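PDB 6BVD: light Chain from Clostridium botulinum, which probably cleaves neuronal SNARE proteins, as the zinc-dependent endopeptidase domain of the mosaic botulinum neurotoxin type HA. Local coordinates for residues 15-18 with 19-23; 276-280 with 281-285; 408-411 with 412-415. One frame throughout, in Å; residues are numbered along the deposited sequence.

Contact 1. Residues 15-18 with 19-23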
loop_
_atom_site.group_PDB
_atom_site.type_symbol
_atom_site.label_atom_id
_atom_site.label_comp_id
_atom_site.label_asym_id
_atom_site.label_seq_id
_atom_site.Cartn_x
_atom_site.Cartn_y
_atom_site.Cartn_z
ATOM N N PRO A 15 13.575 18.284 6.106
ATOM C CA PRO A 15 14.706 18.722 6.944
ATOM C C PRO A 15 15.199 17.626 7.882
ATOM O O PRO A 15 14.445 16.702 8.180
ATOM C CB PRO A 15 14.126 19.908 7.743
ATOM C CG PRO A 15 12.693 19.697 7.765
ATOM C CD PRO A 15 12.312 18.949 6.461
ATOM N N VAL A 16 16.453 17.713 8.319
ATOM C CA VAL A 16 16.997 16.813 9.343
ATOM C C VAL A 16 16.123 16.846 10.597
ATOM O O VAL A 16 15.589 17.905 10.948
ATOM C CB VAL A 16 18.463 17.200 9.671
ATOM C CG1 VAL A 16 18.983 16.508 10.973
ATOM C CG2 VAL A 16 19.327 16.870 8.477
ATOM N N ASN A 17 15.925 15.703 11.254
ATOM C CA ASN A 17 14.971 15.679 12.378
ATOM C C ASN A 17 15.467 14.837 13.548
ATOM O O ASN A 17 14.699 14.520 14.448
ATOM C CB ASN A 17 13.582 15.174 11.894
ATOM C CG ASN A 17 13.645 13.753 11.287
ATOM O OD1 ASN A 17 14.409 12.931 11.746
ATOM N ND2 ASN A 17 12.768 13.456 10.298
ATOM N N ASP A 18 16.754 14.480 13.524
ATOM C CA ASP A 18 17.404 13.701 14.587
ATOM C C ASP A 18 16.734 12.364 14.889
ATOM O O ASP A 18 16.861 11.844 15.988
ATOM C CB ASP A 18 17.460 14.508 15.897
ATOM C CG ASP A 18 18.283 15.772 15.774
ATOM O OD1 ASP A 18 18.963 15.945 14.747
ATOM O OD2 ASP A 18 18.250 16.599 16.719
ATOM N N ASN A 19 15.974 11.825 13.937
ATOM C CA ASN A 19 15.260 10.578 14.165
ATOM C C ASN A 19 15.294 9.735 12.883
ATOM O O ASN A 19 16.035 8.757 12.819
ATOM C CB ASN A 19 13.814 10.833 14.629
ATOM C CG ASN A 19 13.015 9.551 14.762
ATOM O OD1 ASN A 19 13.565 8.490 15.059
ATOM N ND2 ASN A 19 11.706 9.639 14.533
ATOM N N THR A 20 14.536 10.139 11.864
ATOM C CA THR A 20 14.565 9.383 10.599
ATOM C C THR A 20 15.441 10.005 9.528
ATOM O O THR A 20 15.709 9.369 8.491
ATOM C CB THR A 20 13.134 9.182 10.023
ATOM O OG1 THR A 20 12.438 10.435 9.923
ATOM C CG2 THR A 20 12.352 8.280 10.935
ATOM N N ILE A 21 15.879 11.253 9.759
ATOM C CA ILE A 21 16.729 11.931 8.796
ATOM C C ILE A 21 17.841 12.689 9.490
ATOM O O ILE A 21 17.557 13.699 10.165
ATOM C CB ILE A 21 15.963 12.930 7.954
ATOM C CG1 ILE A 21 14.786 12.259 7.227
ATOM C CG2 ILE A 21 16.873 13.552 6.932
ATOM C CD1 ILE A 21 14.027 13.240 6.418
ATOM N N ILE A 22 19.067 12.207 9.295
ATOM C CA ILE A 22 20.282 12.809 9.883
ATOM C C ILE A 22 21.408 12.753 8.866
ATOM O O ILE A 22 21.282 12.112 7.832
ATOM C CB ILE A 22 20.761 12.094 11.162
ATOM C CG1 ILE A 22 21.132 10.654 10.826
ATOM C CG2 ILE A 22 19.726 12.109 12.260
ATOM C CD1 ILE A 22 21.411 9.842 12.031
ATOM N N TYR A 23 22.496 13.481 9.122
ATOM C CA TYR A 23 23.703 13.307 8.307
ATOM C C TYR A 23 24.592 12.223 8.875
ATOM O O TYR A 23 24.841 12.187 10.089
ATOM C CB TYR A 23 24.474 14.626 8.184
ATOM C CG TYR A 23 23.932 15.472 7.047
ATOM C CD1 TYR A 23 24.575 15.519 5.809
ATOM C CD2 TYR A 23 22.760 16.197 7.202
ATOM C CE1 TYR A 23 24.064 16.277 4.764
ATOM C CE2 TYR A 23 22.244 16.954 6.173
ATOM C CZ TYR A 23 22.899 17.000 4.964
ATOM O OH TYR A 23 22.366 17.760 3.960
#
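Asn17 folds its side-chain amide over the backbone of Asn19, Thr20 and Ile21, closing an Asx turn that leads the chain into strand 21-24 of the mixed sheet. In the defining bond of the turn, Asn19 N gives its hydrogen to Asn17 OD1 at 2.9 Å and approaches in the carbonyl plane. The same oxygen accepts from Ile21 N at 3.0 Å, but this donor stands above the plane, 37° out of it. A third amide, Thr20 N, adds a weak, bent bond, so three successive N-H groups converge on one oxygen. The other end of the amide is used too: Asn17 ND2 donates to Thr20 OG1 at 3.1 Å, the hydroxyl oxygen lying slightly out of the amide plane. With both ends held, the amide's rotation is fixed and its two heteroatoms can be told apart. A chi1 of 59° sets CG between the backbone N and the carbonyl carbon of Asn17, which turns the group inward over the loop.

The backbone completes the ring through Asn17 N, which donates to Ile21 O at 2.8 Å. Asp18, at the bend, has positive phi (56°), the left-handed helical region that lets the chain reverse so tightly; its OD1 is held outside the turn by Ala144 N.

Farther out, Ile22 CG2 touches Asp18 CA at 3.7 Å, while Ile21 is buried against Phe39 of strand 36-40. Backbone bonds from Thr20 to Gln40 and from Ile22 to Ala38 tie the end of the turn to that strand, and Tyr23 pairs with Lys142 on the other neighbouring strand. Val16 then flanks the strand entry, its CG2 methyl set at the edge of the Tyr23 ring, near the ring plane and 3.7 Å from CE2.

Contact 2. Residues 276-280 with 281-285; sequences NIVPQ and SIQSQ
Gln283 reaches back to Val278 by leaving its backbone with CG anti to the carbonyl carbon (chi1 -63°) and then running extended (chi2 -163°), which carries its amide past the first turn of helix 280-301 to the loop in front of it. Val278 meets it with CG1 anti to its own backbone N, so that this methyl faces the helix. The motif is a helix N-terminus at which Pro279 occupies the N-cap position. A side chain from the first turn thereby binds the peptide just before the cap: Gln283 NE2 donates to Val278 O at 2.9 Å. The acceptor lies in the plane of the glutamine amide, although the donor is tilted from the carbonyl plane of Val278. A water also accepts from Gln283 NE2, at 3.0 Å, and donates to Asn276 OD1, so two bonds fix the rotation of the amide and extend its hold to the loop.

Next to these bonds, Val278 CG1 packs on both Ile282 CG2 and Gln283 CG, at 3.7 Å from each. Ile247, Ser264 and Phe267 line this apolar side; the last two belong to helix 264-270, which carries the zinc ligand Glu266. The regular helical bonds start at once, Gln283 N donating to Pro279 O at 2.9 Å and Ser284 N to Gln280 O at 3.0 Å.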
loop_
_atom_site.group_PDB
_atom_site.type_symbol
_atom_site.label_atom_id
_atom_site.label_comp_id
_atom_site.label_asym_id
_atom_site.label_seq_id
_atom_site.Cartn_x
_atom_site.Cartn_y
_atom_site.Cartn_z
ATOM N N ASN A 276 21.431 -28.494 -3.644
ATOM C CA ASN A 276 22.053 -29.768 -3.954
ATOM C C ASN A 276 23.270 -29.619 -4.873
ATOM O O ASN A 276 24.028 -30.564 -5.063
ATOM C CB ASN A 276 21.024 -30.694 -4.574
ATOM C CG ASN A 276 19.837 -30.930 -3.643
ATOM O OD1 ASN A 276 19.989 -30.944 -2.407
ATOM N ND2 ASN A 276 18.646 -31.079 -4.226
ATOM N N ILE A 277 23.444 -28.441 -5.462
ATOM C CA ILE A 277 24.668 -28.150 -6.198
ATOM C C ILE A 277 25.878 -28.049 -5.243
ATOM O O ILE A 277 27.007 -28.443 -5.578
ATOM C CB ILE A 277 24.495 -26.863 -7.018
ATOM C CG1 ILE A 277 23.408 -27.095 -8.074
ATOM C CG2 ILE A 277 25.797 -26.452 -7.675
ATOM C CD1 ILE A 277 23.005 -25.863 -8.865
ATOM N N VAL A 278 25.650 -27.548 -4.038
ATOM C CA VAL A 278 26.747 -27.448 -3.078
ATOM C C VAL A 278 27.038 -28.816 -2.513
ATOM O O VAL A 278 26.146 -29.435 -1.928
ATOM C CB VAL A 278 26.414 -26.471 -1.905
ATOM C CG1 VAL A 278 27.640 -26.274 -0.970
ATOM C CG2 VAL A 278 25.965 -25.156 -2.464
ATOM N N PRO A 279 28.291 -29.303 -2.694
ATOM C CA PRO A 279 28.716 -30.610 -2.185
ATOM C C PRO A 279 28.508 -30.777 -0.698
ATOM O O PRO A 279 28.751 -29.835 0.094
ATOM C CB PRO A 279 30.215 -30.644 -2.512
ATOM C CG PRO A 279 30.367 -29.732 -3.691
ATOM C CD PRO A 279 29.338 -28.651 -3.499
ATOM N N GLN A 280 28.146 -31.995 -0.314
ATOM C CA GLN A 280 27.927 -32.339 1.091
ATOM C C GLN A 280 29.095 -31.979 2.025
ATOM O O GLN A 280 28.866 -31.562 3.177
ATOM C CB GLN A 280 27.671 -33.837 1.216
ATOM C CG GLN A 280 26.880 -34.178 2.430
ATOM C CD GLN A 280 25.551 -33.435 2.409
ATOM O OE1 GLN A 280 25.266 -32.612 3.286
ATOM N NE2 GLN A 280 24.748 -33.693 1.373
ATOM N N SER A 281 30.333 -32.186 1.553
ATOM C CA SER A 281 31.513 -31.897 2.363
ATOM C C SER A 281 31.669 -30.405 2.636
ATOM O O SER A 281 32.138 -30.013 3.716
ATOM C CB SER A 281 32.788 -32.451 1.706
ATOM O OG SER A 281 32.820 -32.145 0.330
ATOM N N ILE A 282 31.335 -29.579 1.650
ATOM C CA ILE A 282 31.333 -28.119 1.845
ATOM C C ILE A 282 30.185 -27.713 2.774
ATOM O O ILE A 282 30.347 -26.874 3.660
ATOM C CB ILE A 282 31.216 -27.346 0.521
ATOM C CG1 ILE A 282 32.536 -27.416 -0.232
ATOM C CG2 ILE A 282 30.845 -25.851 0.742
ATOM C CD1 ILE A 282 32.519 -26.614 -1.489
ATOM N N GLN A 283 29.023 -28.327 2.612
ATOM C CA GLN A 283 27.916 -28.006 3.525
ATOM C C GLN A 283 28.259 -28.329 4.987
ATOM O O GLN A 283 27.918 -27.549 5.903
ATOM C CB GLN A 283 26.636 -28.746 3.105
ATOM C CG GLN A 283 26.121 -28.353 1.733
ATOM C CD GLN A 283 24.677 -28.766 1.506
ATOM O OE1 GLN A 283 23.840 -28.598 2.387
ATOM N NE2 GLN A 283 24.382 -29.320 0.325
ATOM N N SER A 284 28.985 -29.421 5.212
ATOM C CA SER A 284 29.437 -29.758 6.558
ATOM C C SER A 284 30.570 -28.847 7.053
ATOM O O SER A 284 30.615 -28.496 8.247
ATOM C CB SER A 284 29.885 -31.211 6.628
ATOM O OG SER A 284 28.755 -32.074 6.501
ATOM N N GLN A 285 31.474 -28.461 6.158
ATOM C CA GLN A 285 32.523 -27.498 6.529
ATOM C C GLN A 285 31.928 -26.170 7.048
ATOM O O GLN A 285 32.357 -25.653 8.103
ATOM C CB GLN A 285 33.427 -27.203 5.343
ATOM C CG GLN A 285 34.632 -28.078 5.227
ATOM C CD GLN A 285 35.478 -27.683 4.031
ATOM O OE1 GLN A 285 34.945 -27.299 2.984
ATOM N NE2 GLN A 285 36.799 -27.748 4.187
HETATM O O HOH W 1 21.631 -30.451 -0.199
#

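Contact 3. Residues 408-411 with 412-415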
loop_
_atom_site.group_PDB
_atom_site.type_symbol
_atom_site.label_atom_id
_atom_site.label_comp_id
_atom_site.label_asym_id
_atom_site.label_seq_id
_atom_site.Cartn_x
_atom_site.Cartn_y
_atom_site.Cartn_z
ATOM N N GLY A 408 7.324 -10.694 -23.219
ATOM C CA GLY A 408 7.457 -11.021 -24.633
ATOM C C GLY A 408 8.125 -12.361 -24.869
ATOM O O GLY A 408 8.568 -13.020 -23.940
ATOM N N SER A 409 8.238 -12.755 -26.132
ATOM C CA SER A 409 8.784 -14.058 -26.458
ATOM C C SER A 409 10.309 -14.132 -26.277
ATOM O O SER A 409 10.808 -15.063 -25.647
ATOM C CB SER A 409 8.386 -14.435 -27.891
ATOM O OG SER A 409 8.938 -13.506 -28.804
ATOM N N ASP A 410 11.045 -13.183 -26.844
ATOM C CA ASP A 410 12.496 -13.125 -26.649
ATOM C C ASP A 410 13.025 -11.728 -26.933
ATOM O O ASP A 410 12.253 -10.854 -27.326
ATOM C CB ASP A 410 13.195 -14.158 -27.551
ATOM C CG ASP A 410 12.875 -13.965 -29.037
ATOM O OD1 ASP A 410 12.237 -12.955 -29.407
ATOM O OD2 ASP A 410 13.257 -14.840 -29.849
ATOM N N ILE A 411 14.336 -11.529 -26.776
ATOM C CA ILE A 411 14.937 -10.208 -26.952
ATOM C C ILE A 411 14.658 -9.702 -28.367
ATOM O O ILE A 411 14.269 -8.550 -28.565
ATOM C CB ILE A 411 16.462 -10.202 -26.696
ATOM C CG1 ILE A 411 16.768 -10.415 -25.211
ATOM C CG2 ILE A 411 17.050 -8.859 -27.083
ATOM C CD1 ILE A 411 16.329 -9.250 -24.323
ATOM N N ASN A 412 14.854 -10.576 -29.351
ATOM C CA ASN A 412 14.600 -10.219 -30.747
ATOM C C ASN A 412 13.226 -9.613 -31.019
ATOM O O ASN A 412 13.138 -8.529 -31.573
ATOM C CB ASN A 412 14.759 -11.454 -31.632
ATOM C CG ASN A 412 16.192 -11.888 -31.765
ATOM O OD1 ASN A 412 17.111 -11.065 -31.687
ATOM N ND2 ASN A 412 16.401 -13.189 -31.981
ATOM N N SER A 413 12.160 -10.289 -30.604
ATOM C CA SER A 413 10.811 -9.770 -30.833
ATOM C C SER A 413 10.577 -8.455 -30.096
ATOM O O SER A 413 10.000 -7.512 -30.643
ATOM C CB SER A 413 9.756 -10.788 -30.411
ATOM O OG SER A 413 9.695 -10.888 -29.005
ATOM N N ILE A 414 11.026 -8.410 -28.844
ATOM C CA ILE A 414 10.912 -7.206 -28.023
ATOM C C ILE A 414 11.626 -6.025 -28.685
ATOM O O ILE A 414 11.075 -4.923 -28.788
ATOM C CB ILE A 414 11.492 -7.443 -26.607
ATOM C CG1 ILE A 414 10.647 -8.497 -25.871
ATOM C CG2 ILE A 414 11.554 -6.134 -25.823
ATOM C CD1 ILE A 414 11.207 -8.945 -24.521
ATOM N N LYS A 415 12.848 -6.273 -29.149
ATOM C CA LYS A 415 13.646 -5.237 -29.780
ATOM C C LYS A 415 12.939 -4.698 -31.023
ATOM O O LYS A 415 12.912 -3.487 -31.253
ATOM C CB LYS A 415 15.029 -5.781 -30.140
ATOM C CG LYS A 415 16.107 -4.725 -30.292
ATOM C CD LYS A 415 17.439 -5.357 -30.685
ATOM C CE LYS A 415 17.868 -6.426 -29.687
ATOM N NZ LYS A 415 19.099 -7.149 -30.130
HETATM O O HOH W 2 7.593 -10.150 -27.888
#
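Ser413 OG is the polar hub here. It shares a 2.7 Å hydrogen bond with Ser409 OG, in which either hydroxyl could be the donor. A water also lies against it, at a separation short enough to be doubtful in detail. That water accepts in turn from Ser409 N at 3.2 Å, so the hydroxyl pair and the water together close a small ring between the loop and the first turn of the helix. The two serines meet because each places OG between its backbone N and carbonyl carbon, turning the hydroxyls toward one another across the bend.

Next to this cluster Asp410 forms a classical N-cap. Its OD1 accepts from Ser413 N at 2.9 Å in an almost straight bond (169°), the donor meeting the oxygen nearly head-on along the C-O bond. A chi1 of 58° brings OD1 to this amide in the first turn, where the positive end of the helix would be expected to stabilise its charge. Regular helical bonds follow, from Ile414 N to Asp410 O at 3.1 Å and from Lys415 N to Ile411 O at 2.7 Å. Ile411 CG2 meets Lys415 CE at 3.7 Å, the two side chains crossing at a slant; the lysine chain bends at chi3.

Gly408 leads from strand 406-408 into the loop, its CA 4.3 Å from Ile414 CG1; a CB here would clash with that carbon and jam against the preceding carbonyl O. Its backbone pairs with Leu217 of strand 215-219. Ile411 and Ile414 both pack on that same leucine, seating helix 411-419 on strand 215-219, next to edge strand 406-408 of the five-stranded antiparallel sheet.

All three are local contacts at the start of a regular element, and they lie far apart: contacts 1 and 2 sit on opposite sides of the chain's centre, and contacts 2 and 3 remain about 23 Å apart at their nearest atoms. Contact 1 is partly buried and opens a strand inside the mixed sheet, whereas contacts 2 and 3 are surface contacts that open helices. Their chemistry differs accordingly. At 15-18 with 19-23 a side-chain oxygen gathers backbone amides at the entry to a strand; at 408-411 with 412-415 a carboxylate caps a helix amide. At 276-280 with 281-285 the direction reverses, a helix side chain donating to a loop carbonyl.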